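Local coordinates for protein PHOX (Pseudomonas fluorescens, PDB 4ALF) that hydrolyses phosphate monoesters as an alkaline phosphatase of the PhoX family, binding calcium ions and a mu-oxo-diiron centre, at residues N67-S72 with E532-S537. Residues are numbered along the deposited sequence; the frame is centred on the assembly and turned at random.
Sequences NNDGMS and EVTGIS. With CA (calcium ion), chain F.
With chi1 near -156° at D69, and OG1 of T534 likewise anti to its backbone N, the carboxylate of the one and the hydroxyl of the other come together between the strands. T534 OG1 donates to D69 OD1 over 2.6 Å, a short bond that arrives 39° above the carboxylate plane. The methyl of T534 packs beside it, CG2 lying 3.6 Å from N68 O. D69 OD2 takes a weak hydrogen bond from Q550, and the side chain also touches the diiron group; the two bonds are consistent with holding the carboxylate's rotation beside that metal centre.

Further along, the backbones close up at two glycines, G70 CA and G535 CA being 4.2 Å apart. G535 CA lies 3.2 Å from D69 O in a bent CA-H...O contact. G535 has a positive phi, which glycine adopts easily, and its lack of a side chain lets the strands come this close. M71 extends fully beyond CG and lays its methyl CE on the peptide of G535, 3.6 Å from G535 C, with F546 and V573 also against the side chain. Between 67-72 and 532-537 no direct backbone hydrogen bond forms; instead a water accepts from M71 N and I536 N. At the other end E532 grips a calcium ion with both carboxylate oxygens, while D494 binds the same ion.

Strands 68-75 and 532-538 run nearly parallel here, 15° apart, as edge strands of two separate four-stranded antiparallel sheets. Such neighbouring inner strands are characteristic of blades meeting around a beta-propeller's centre, where this enzyme holds its calcium and iron ions.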
# COMPACT_ATOMS: atom_id res chain seq x y z
N ASN A 67 -6.08 11.56 -1.01
CA ASN A 67 -5.81 10.25 -1.64
C ASN A 67 -5.62 9.14 -0.62
O ASN A 67 -4.59 8.45 -0.61
CB ASN A 67 -4.67 10.39 -2.65
CG ASN A 67 -5.11 11.12 -3.90
OD1 ASN A 67 -6.30 11.41 -4.09
ND2 ASN A 67 -4.18 11.46 -4.74
N ASN A 68 -6.63 8.94 0.22
CA ASN A 68 -6.56 7.89 1.20
C ASN A 68 -6.31 6.53 0.54
O ASN A 68 -6.78 6.24 -0.57
CB ASN A 68 -7.79 7.89 2.13
CG ASN A 68 -9.10 7.95 1.39
OD1 ASN A 68 -9.65 9.03 1.16
ND2 ASN A 68 -9.62 6.80 1.02
N ASP A 69 -5.59 5.70 1.26
CA ASP A 69 -5.01 4.48 0.71
C ASP A 69 -5.10 3.40 1.79
O ASP A 69 -6.19 3.13 2.30
CB ASP A 69 -3.59 4.79 0.18
CG ASP A 69 -3.12 3.84 -0.89
OD1 ASP A 69 -3.58 2.68 -0.94
OD2 ASP A 69 -2.24 4.28 -1.66
N GLY A 70 -4.00 2.74 2.16
CA GLY A 70 -4.08 1.64 3.11
C GLY A 70 -4.56 2.11 4.46
O GLY A 70 -4.35 3.24 4.84
N MET A 71 -5.21 1.20 5.19
CA MET A 71 -5.78 1.52 6.49
C MET A 71 -6.05 0.26 7.33
O MET A 71 -6.29 -0.82 6.81
CB MET A 71 -7.08 2.31 6.31
CG MET A 71 -8.14 1.56 5.52
SD MET A 71 -9.61 2.60 5.37
CE MET A 71 -10.55 1.60 4.24
N SER A 72 -5.99 0.45 8.65
CA SER A 72 -6.33 -0.59 9.61
C SER A 72 -7.26 -0.06 10.68
O SER A 72 -7.23 1.13 11.03
CB SER A 72 -5.08 -1.12 10.31
OG SER A 72 -4.18 -1.79 9.42
N GLU A 532 -9.27 4.86 -8.06
CA GLU A 532 -8.92 3.47 -7.81
C GLU A 532 -9.56 3.09 -6.48
O GLU A 532 -9.88 3.96 -5.66
CB GLU A 532 -7.40 3.21 -7.82
CG GLU A 532 -6.63 3.89 -6.71
CD GLU A 532 -5.13 3.83 -6.97
OE1 GLU A 532 -4.65 4.63 -7.77
OE2 GLU A 532 -4.48 2.92 -6.42
N VAL A 533 -9.75 1.79 -6.29
CA VAL A 533 -10.33 1.25 -5.09
C VAL A 533 -9.15 0.74 -4.26
O VAL A 533 -8.37 -0.09 -4.75
CB VAL A 533 -11.35 0.14 -5.44
CG1 VAL A 533 -11.85 -0.49 -4.18
CG2 VAL A 533 -12.49 0.74 -6.28
N THR A 534 -8.98 1.22 -3.03
CA THR A 534 -7.78 0.91 -2.25
C THR A 534 -8.06 1.14 -0.79
O THR A 534 -8.82 2.05 -0.45
CB THR A 534 -6.59 1.72 -2.80
OG1 THR A 534 -5.39 1.25 -2.19
CG2 THR A 534 -6.79 3.23 -2.62
N GLY A 535 -7.45 0.34 0.07
CA GLY A 535 -7.70 0.40 1.49
C GLY A 535 -8.86 -0.48 1.85
O GLY A 535 -9.95 -0.35 1.27
N ILE A 536 -8.65 -1.35 2.82
CA ILE A 536 -9.72 -2.19 3.31
C ILE A 536 -9.54 -2.51 4.79
O ILE A 536 -8.43 -2.79 5.25
CB ILE A 536 -9.86 -3.49 2.45
CG1 ILE A 536 -11.08 -4.32 2.93
CG2 ILE A 536 -8.59 -4.33 2.44
CD1 ILE A 536 -11.47 -5.48 2.04
N SER A 537 -10.63 -2.41 5.54
CA SER A 537 -10.67 -2.84 6.94
C SER A 537 -12.08 -3.29 7.25
O SER A 537 -13.02 -2.85 6.60
CB SER A 537 -10.35 -1.70 7.91
OG SER A 537 -9.09 -1.13 7.67
CA CA F . -2.39 3.90 -7.89
O HOH W 1 -5.96 -1.41 4.11
O HOH W 2 -2.68 4.27 -10.35
O HOH W 3 -1.90 6.31 -8.40
O HOH W 4 -2.36 4.94 -5.76